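Local coordinates for protein cellulase CEL9M (Clostridium cellulolyticum, PDB 1IA6) that probably cuts internal beta-1,4-glucosidic linkages in cellulose, using a family 9 glycoside hydrolase module built mainly of alpha helices, at residues F63-G68 with L155-A160; Y143-S148 with Y188-A193; Q195-G200 with T207-D212. One frame throughout, in Å; residues are numbered along the deposited sequence.

Contact 1: F63-G68 with L155-A160; sequences FGLPQG and LSETSA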
loop_
_atom_site.group_PDB
_atom_site.type_symbol
_atom_site.label_atom_id
_atom_site.label_comp_id
_atom_site.label_asym_id
_atom_site.label_seq_id
_atom_site.Cartn_x
_atom_site.Cartn_y
_atom_site.Cartn_z
ATOM N N PHE A 63 3.239 9.197 6.856
ATOM C CA PHE A 63 4.397 9.275 5.962
ATOM C C PHE A 63 3.931 9.304 4.512
ATOM O O PHE A 63 3.269 8.382 4.054
ATOM C CB PHE A 63 5.309 8.059 6.172
ATOM C CG PHE A 63 6.096 8.090 7.457
ATOM C CD1 PHE A 63 7.166 8.968 7.611
ATOM C CD2 PHE A 63 5.785 7.224 8.497
ATOM C CE1 PHE A 63 7.920 8.979 8.787
ATOM C CE2 PHE A 63 6.533 7.225 9.678
ATOM C CZ PHE A 63 7.602 8.104 9.821
ATOM N N GLY A 64 4.315 10.348 3.787
ATOM C CA GLY A 64 3.887 10.507 2.404
ATOM C C GLY A 64 4.115 9.421 1.365
ATOM O O GLY A 64 3.217 9.149 0.560
ATOM N N LEU A 65 5.288 8.795 1.349
ATOM C CA LEU A 65 5.536 7.785 0.325
ATOM C C LEU A 65 4.671 6.541 0.490
ATOM O O LEU A 65 3.972 6.146 -0.444
ATOM C CB LEU A 65 7.026 7.417 0.268
ATOM C CG LEU A 65 7.443 6.500 -0.892
ATOM C CD1 LEU A 65 6.827 6.976 -2.207
ATOM C CD2 LEU A 65 8.967 6.484 -0.995
ATOM N N PRO A 66 4.708 5.897 1.668
ATOM C CA PRO A 66 3.862 4.707 1.812
ATOM C C PRO A 66 2.370 5.046 1.774
ATOM O O PRO A 66 1.551 4.203 1.415
ATOM C CB PRO A 66 4.310 4.111 3.152
ATOM C CG PRO A 66 4.870 5.285 3.899
ATOM C CD PRO A 66 5.602 6.057 2.829
ATOM N N GLN A 67 2.013 6.273 2.146
ATOM C CA GLN A 67 0.607 6.673 2.111
ATOM C C GLN A 67 0.152 6.692 0.649
ATOM O O GLN A 67 -0.900 6.147 0.307
ATOM C CB GLN A 67 0.425 8.060 2.741
ATOM C CG GLN A 67 -1.030 8.502 2.918
ATOM C CD GLN A 67 -1.601 8.221 4.310
ATOM O OE1 GLN A 67 -2.752 8.560 4.596
ATOM N NE2 GLN A 67 -0.800 7.607 5.179
ATOM N N GLY A 68 0.958 7.309 -0.213
ATOM C CA GLY A 68 0.624 7.385 -1.629
ATOM C C GLY A 68 0.691 6.037 -2.327
ATOM O O GLY A 68 -0.178 5.697 -3.131
ATOM N N LEU A 155 5.151 12.593 -4.877
ATOM C CA LEU A 155 4.196 13.304 -5.715
ATOM C C LEU A 155 3.619 12.400 -6.796
ATOM O O LEU A 155 2.428 12.473 -7.099
ATOM C CB LEU A 155 4.869 14.522 -6.360
ATOM C CG LEU A 155 5.191 15.675 -5.407
ATOM C CD1 LEU A 155 6.072 16.710 -6.102
ATOM C CD2 LEU A 155 3.889 16.306 -4.933
ATOM N N SER A 156 4.460 11.540 -7.365
ATOM C CA SER A 156 4.022 10.641 -8.422
ATOM C C SER A 156 3.102 9.540 -7.920
ATOM O O SER A 156 2.118 9.214 -8.576
ATOM C CB SER A 156 5.229 10.027 -9.139
ATOM O OG SER A 156 5.946 11.026 -9.845
ATOM N N GLU A 157 3.410 8.959 -6.765
ATOM C CA GLU A 157 2.542 7.912 -6.244
ATOM C C GLU A 157 1.185 8.505 -5.879
ATOM O O GLU A 157 0.148 7.873 -6.081
ATOM C CB GLU A 157 3.169 7.230 -5.025
ATOM C CG GLU A 157 4.323 6.286 -5.368
ATOM C CD GLU A 157 3.964 5.278 -6.448
ATOM O OE1 GLU A 157 2.831 4.759 -6.436
ATOM O OE2 GLU A 157 4.823 4.991 -7.307
ATOM N N THR A 158 1.193 9.725 -5.352
ATOM C CA THR A 158 -0.046 10.396 -4.974
ATOM C C THR A 158 -0.832 10.710 -6.243
ATOM O O THR A 158 -2.049 10.551 -6.288
ATOM C CB THR A 158 0.247 11.692 -4.188
ATOM O OG1 THR A 158 1.068 11.376 -3.058
ATOM C CG2 THR A 158 -1.044 12.329 -3.693
ATOM N N SER A 159 -0.124 11.140 -7.283
ATOM C CA SER A 159 -0.757 11.442 -8.562
ATOM C C SER A 159 -1.438 10.184 -9.105
ATOM O O SER A 159 -2.589 10.227 -9.545
ATOM C CB SER A 159 0.291 11.941 -9.563
ATOM O OG SER A 159 -0.274 12.153 -10.849
ATOM N N ALA A 160 -0.725 9.060 -9.070
ATOM C CA ALA A 160 -1.273 7.804 -9.572
ATOM C C ALA A 160 -2.509 7.402 -8.782
ATOM O O ALA A 160 -3.493 6.942 -9.354
ATOM C CB ALA A 160 -0.218 6.697 -9.502
HETATM O O HOH W 1 1.345 11.053 -0.338
#
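With chi1 at -172°, L65 carries its CG opposite its own backbone N, while E157, leaving its helix towards the other one, is bent at chi2 (-51°). The two side chains cross obliquely, and L65 CD1 comes to 4.1 Å from E157 CG. Higher up the glutamate stem, E157 CB rests 3.9 Å from G68 C, so aliphatic carbon packs straight onto helix backbone. G68 has no side chain to stand between the helices, and its CA lies only 4.6 Å from T158 CA, with T158 OG1 4.3 Å from G68 CA. A polar link runs through a water: it donates to G64 O (2.8 Å) and to T158 OG1 (2.8 Å). G64 O thus has two donors, since G68 N also bonds to it within the helix, and T158 OG1 has a second partner in I154 O one turn back. The segments run nearly parallel, their axes 23° apart and 8.3 Å distant at closest approach, an arrangement in keeping with the alpha/alpha-barrel of family 9, where it packs the first turn of helix 64-80 against helix 152-169. F63, which ends the short strand 62-63, occupies the N-cap position. Helix 91-107 closes the side of Q67 and T158 through F105, helix 174-193 packs on L155 and T158 through L187, and W215 of helix 210-224 meets E157 and A160.

Contact 2: Y143-S148 with Y188-A193; sequences YKADPS and YAMGKA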
loop_
_atom_site.group_PDB
_atom_site.type_symbol
_atom_site.label_atom_id
_atom_site.label_comp_id
_atom_site.label_asym_id
_atom_site.label_seq_id
_atom_site.Cartn_x
_atom_site.Cartn_y
_atom_site.Cartn_z
ATOM N N TYR A 143 7.177 17.962 6.501
ATOM C CA TYR A 143 7.669 18.125 5.137
ATOM C C TYR A 143 6.600 18.521 4.125
ATOM O O TYR A 143 5.427 18.163 4.248
ATOM C CB TYR A 143 8.326 16.831 4.646
ATOM C CG TYR A 143 9.457 16.305 5.499
ATOM C CD1 TYR A 143 10.623 17.046 5.687
ATOM C CD2 TYR A 143 9.373 15.045 6.096
ATOM C CE1 TYR A 143 11.680 16.545 6.444
ATOM C CE2 TYR A 143 10.425 14.534 6.856
ATOM C CZ TYR A 143 11.573 15.290 7.025
ATOM O OH TYR A 143 12.619 14.792 7.770
ATOM N N LYS A 144 7.031 19.257 3.109
ATOM C CA LYS A 144 6.146 19.686 2.042
ATOM C C LYS A 144 6.976 19.819 0.776
ATOM O O LYS A 144 8.173 20.103 0.833
ATOM C CB LYS A 144 5.500 21.034 2.373
ATOM C CG LYS A 144 6.456 22.211 2.357
ATOM C CD LYS A 144 5.707 23.524 2.528
ATOM C CE LYS A 144 6.661 24.701 2.553
ATOM N NZ LYS A 144 5.931 25.975 2.781
ATOM N N ALA A 145 6.339 19.593 -0.363
ATOM C CA ALA A 145 7.005 19.714 -1.642
ATOM C C ALA A 145 6.541 21.016 -2.278
ATOM O O ALA A 145 5.378 21.395 -2.156
ATOM C CB ALA A 145 6.644 18.536 -2.532
ATOM N N ASP A 146 7.469 21.714 -2.919
ATOM C CA ASP A 146 7.170 22.961 -3.612
ATOM C C ASP A 146 8.257 23.163 -4.666
ATOM O O ASP A 146 9.139 22.321 -4.815
ATOM C CB ASP A 146 7.108 24.142 -2.630
ATOM C CG ASP A 146 8.359 24.284 -1.801
ATOM O OD1 ASP A 146 9.466 24.248 -2.371
ATOM O OD2 ASP A 146 8.233 24.446 -0.571
ATOM N N PRO A 147 8.206 24.270 -5.422
ATOM C CA PRO A 147 9.223 24.503 -6.455
ATOM C C PRO A 147 10.687 24.380 -6.029
ATOM O O PRO A 147 11.549 24.122 -6.866
ATOM C CB PRO A 147 8.876 25.900 -6.962
ATOM C CG PRO A 147 7.382 25.891 -6.874
ATOM C CD PRO A 147 7.156 25.301 -5.492
ATOM N N SER A 148 10.970 24.544 -4.741
ATOM C CA SER A 148 12.347 24.458 -4.265
ATOM C C SER A 148 12.639 23.211 -3.434
ATOM O O SER A 148 13.774 22.992 -3.012
ATOM C CB SER A 148 12.692 25.703 -3.445
ATOM O OG SER A 148 11.847 25.812 -2.314
ATOM N N TYR A 188 1.849 15.654 -10.703
ATOM C CA TYR A 188 2.772 15.042 -11.654
ATOM C C TYR A 188 3.673 16.138 -12.217
ATOM O O TYR A 188 4.886 15.963 -12.325
ATOM C CB TYR A 188 1.998 14.375 -12.794
ATOM C CG TYR A 188 2.876 13.878 -13.920
ATOM C CD1 TYR A 188 3.619 12.703 -13.790
ATOM C CD2 TYR A 188 2.962 14.585 -15.117
ATOM C CE1 TYR A 188 4.425 12.242 -14.833
ATOM C CE2 TYR A 188 3.764 14.137 -16.164
ATOM C CZ TYR A 188 4.490 12.967 -16.016
ATOM O OH TYR A 188 5.278 12.526 -17.051
ATOM N N ALA A 189 3.067 17.272 -12.566
ATOM C CA ALA A 189 3.807 18.406 -13.109
ATOM C C ALA A 189 4.887 18.848 -12.126
ATOM O O ALA A 189 6.028 19.103 -12.518
ATOM C CB ALA A 189 2.853 19.561 -13.400
ATOM N N MET A 190 4.521 18.948 -10.852
ATOM C CA MET A 190 5.472 19.338 -9.812
ATOM C C MET A 190 6.615 18.332 -9.750
ATOM O O MET A 190 7.785 18.705 -9.640
ATOM C CB MET A 190 4.792 19.374 -8.441
ATOM C CG MET A 190 3.803 20.505 -8.232
ATOM S SD MET A 190 2.952 20.321 -6.638
ATOM C CE MET A 190 4.323 20.455 -5.501
ATOM N N GLY A 191 6.257 17.054 -9.813
ATOM C CA GLY A 191 7.247 15.996 -9.739
ATOM C C GLY A 191 8.279 15.988 -10.848
ATOM O O GLY A 191 9.441 15.659 -10.607
ATOM N N LYS A 192 7.881 16.331 -12.069
ATOM C CA LYS A 192 8.857 16.324 -13.146
ATOM C C LYS A 192 9.573 17.662 -13.299
ATOM O O LYS A 192 10.654 17.727 -13.887
ATOM C CB LYS A 192 8.217 15.896 -14.472
ATOM C CG LYS A 192 7.292 16.889 -15.136
ATOM C CD LYS A 192 6.985 16.400 -16.550
ATOM C CE LYS A 192 6.052 17.333 -17.300
ATOM N NZ LYS A 192 5.884 16.879 -18.718
ATOM N N ALA A 193 8.986 18.718 -12.743
ATOM C CA ALA A 193 9.581 20.054 -12.811
ATOM C C ALA A 193 10.874 20.136 -11.995
ATOM O O ALA A 193 11.869 20.693 -12.453
ATOM C CB ALA A 193 8.585 21.091 -12.315
#
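D146 OD1 is gripped twice by S148: the hydroxyl OG donates to it at 2.8 Å and the backbone N at 2.8 Å. The backbone bond makes this an Asx turn, which runs from D146 through P147 to S148, just after strand 143-145, an outermost strand of the small three-stranded antiparallel sheet. The two donors approach differently. S148 N uses the anti lone pair of OD1, with an N-H...O angle of 145°, whereas S148 OG arrives on the syn side and 31° out of the carboxylate plane. The pair should hold the carboxylate against rotation, and the CB of D146 points away from helix 174-193. What meets the last turns of that helix is main chain and one methyl. M190 reaches over with its chain bent at chi3 (63°), which brings the terminal CE to the strand end. M190 CE packs 3.6 Å from A145 O and 4.2 Å from D146 CA, a van der Waals contact of a thioether methyl with peptide atoms. Beyond the segments, P147 O accepts from N194 ND2, a tie to the residue just past the helix, and A145 is held in the sheet by backbone bonding with F115. The apolar part of the contact is M190 CE against A145 CB, 4.2 Å apart.

Contact 3: Q195-G200 with T207-D212; sequences QGVGNG and TSFGDD. With CA (calcium ion), chain B.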
loop_
_atom_site.group_PDB
_atom_site.type_symbol
_atom_site.label_atom_id
_atom_site.label_comp_id
_atom_site.label_asym_id
_atom_site.label_seq_id
_atom_site.Cartn_x
_atom_site.Cartn_y
_atom_site.Cartn_z
ATOM N N GLN A 195 13.192 17.458 -9.982
ATOM C CA GLN A 195 13.405 16.043 -9.711
ATOM C C GLN A 195 14.326 15.652 -8.563
ATOM O O GLN A 195 15.455 16.132 -8.453
ATOM C CB GLN A 195 13.857 15.364 -11.006
ATOM C CG GLN A 195 12.734 15.259 -12.033
ATOM C CD GLN A 195 13.207 14.856 -13.413
ATOM O OE1 GLN A 195 14.209 14.158 -13.562
ATOM N NE2 GLN A 195 12.470 15.281 -14.435
ATOM N N GLY A 196 13.823 14.751 -7.723
ATOM C CA GLY A 196 14.564 14.264 -6.572
ATOM C C GLY A 196 13.609 13.512 -5.658
ATOM O O GLY A 196 12.398 13.716 -5.743
ATOM N N VAL A 197 14.120 12.642 -4.791
ATOM C CA VAL A 197 13.232 11.908 -3.892
ATOM C C VAL A 197 12.806 12.764 -2.702
ATOM O O VAL A 197 13.526 13.677 -2.290
ATOM C CB VAL A 197 13.891 10.612 -3.354
ATOM C CG1 VAL A 197 14.196 9.669 -4.508
ATOM C CG2 VAL A 197 15.157 10.948 -2.575
ATOM N N GLY A 198 11.630 12.463 -2.157
ATOM C CA GLY A 198 11.116 13.200 -1.016
ATOM C C GLY A 198 11.762 12.743 0.280
ATOM O O GLY A 198 12.567 11.811 0.282
ATOM N N ASN A 199 11.406 13.393 1.385
ATOM C CA ASN A 199 11.966 13.062 2.692
ATOM C C ASN A 199 11.060 12.129 3.492
ATOM O O ASN A 199 9.843 12.297 3.511
ATOM C CB ASN A 199 12.195 14.341 3.506
ATOM C CG ASN A 199 13.165 15.301 2.835
ATOM O OD1 ASN A 199 14.327 14.969 2.611
ATOM N ND2 ASN A 199 12.685 16.501 2.514
ATOM N N GLY A 200 11.667 11.153 4.159
ATOM C CA GLY A 200 10.910 10.220 4.974
ATOM C C GLY A 200 11.674 9.902 6.246
ATOM O O GLY A 200 11.462 8.860 6.873
ATOM N N THR A 207 15.093 5.756 -2.657
ATOM C CA THR A 207 16.274 5.679 -3.506
ATOM C C THR A 207 16.019 5.934 -4.987
ATOM O O THR A 207 16.966 6.085 -5.758
ATOM C CB THR A 207 16.928 4.293 -3.398
ATOM O OG1 THR A 207 16.028 3.301 -3.911
ATOM C CG2 THR A 207 17.251 3.965 -1.949
ATOM N N SER A 208 14.754 5.991 -5.392
ATOM C CA SER A 208 14.447 6.177 -6.807
ATOM C C SER A 208 13.156 6.938 -7.058
ATOM O O SER A 208 12.202 6.805 -6.297
ATOM C CB SER A 208 14.329 4.809 -7.469
ATOM O OG SER A 208 13.272 4.082 -6.859
ATOM N N PHE A 209 13.121 7.718 -8.137
ATOM C CA PHE A 209 11.907 8.453 -8.478
ATOM C C PHE A 209 11.512 8.273 -9.946
ATOM O O PHE A 209 10.368 8.527 -10.318
ATOM C CB PHE A 209 12.052 9.943 -8.131
ATOM C CG PHE A 209 13.109 10.660 -8.919
ATOM C CD1 PHE A 209 12.870 11.060 -10.228
ATOM C CD2 PHE A 209 14.348 10.934 -8.348
ATOM C CE1 PHE A 209 13.850 11.723 -10.960
ATOM C CE2 PHE A 209 15.335 11.597 -9.073
ATOM C CZ PHE A 209 15.085 11.990 -10.380
ATOM N N GLY A 210 12.449 7.820 -10.772
ATOM C CA GLY A 210 12.150 7.613 -12.181
ATOM C C GLY A 210 11.060 6.571 -12.366
ATOM O O GLY A 210 10.239 6.657 -13.282
ATOM N N ASP A 211 11.057 5.575 -11.490
ATOM C CA ASP A 211 10.055 4.519 -11.535
ATOM C C ASP A 211 8.672 5.103 -11.243
ATOM O O ASP A 211 7.695 4.799 -11.930
ATOM C CB ASP A 211 10.406 3.421 -10.516
ATOM C CG ASP A 211 10.658 3.969 -9.112
ATOM O OD1 ASP A 211 11.313 5.024 -8.977
ATOM O OD2 ASP A 211 10.217 3.330 -8.135
ATOM N N ASP A 212 8.593 5.954 -10.226
ATOM C CA ASP A 212 7.326 6.567 -9.850
ATOM C C ASP A 212 6.798 7.520 -10.923
ATOM O O ASP A 212 5.606 7.514 -11.234
ATOM C CB ASP A 212 7.503 7.282 -8.511
ATOM C CG ASP A 212 7.992 6.341 -7.432
ATOM O OD1 ASP A 212 7.170 5.573 -6.891
ATOM O OD2 ASP A 212 9.207 6.343 -7.149
HETATM CA CA CA B . 10.814 4.812 -6.252
HETATM O O HOH W 2 8.726 4.014 -5.298
HETATM O O HOH W 3 10.899 5.729 -4.045
#
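Aromatic packing joins the loop 195-200 to F209. Q195 crosses the ring at about a right angle, its amide plane turned 59° from the ring plane: Q195 CB packs on F209 CZ, and Q195 OE1 lies 3.6 Å from F209 CE1, while its NE2 bonds back to K192 O. G196 N lies over one face of the F209 ring, 3.7 Å above its plane and offset toward the rim, and G196 CA is 3.7 Å from F209 CE2. The ring gets there because chi1 of F209 is 64°, which sets CG in the crowded position between backbone N and carbonyl carbon. Apolar contact continues with V197, whose CG1 touches F209 CD2 and sits 3.8 Å from S208 N, a buried amide nitrogen with no polar partner in the model. F209 is the N-cap residue of helix 210-224, one of the helices of the family 9 barrel, and the loop entering that helix, together with its first turn, builds most of a calcium site. Metal coordination is the third kind of interaction. S208 chelates the calcium ion through its carbonyl O (2.4 Å) and its OG, D211 straddles it unequally, with OD2 at 2.5 Å and OD1 at 2.8 Å, and D212 gives OD2 alone (2.4 Å). Two waters and the carbonyl O of D257 complete eight oxygen ligands. One water also donates to D212 OD1, bracing the monodentate carboxylate.

The three contacts meet around helix 152-169, their centres about 10 to 12 Å apart. L155 joins contacts 1 and 2: its CD1 packs 3.8 Å from M190 CB and 4.1 Å from A145 CB, filling in between strand end and helix 174-193. Contact 1 reaches the calcium site of contact 3 through E157, whose OE2 lies 2.5 Å from D212 OD1; a shared proton would probably relieve two carboxylates so close. The nearest side-chain atom of L65 is about 6 Å from the calcium ion. Y143 CZ and N199 CB, 3.7 Å apart, connect contacts 2 and 3. The predicted catalytic residues D401 and E410 belong to none of these segments.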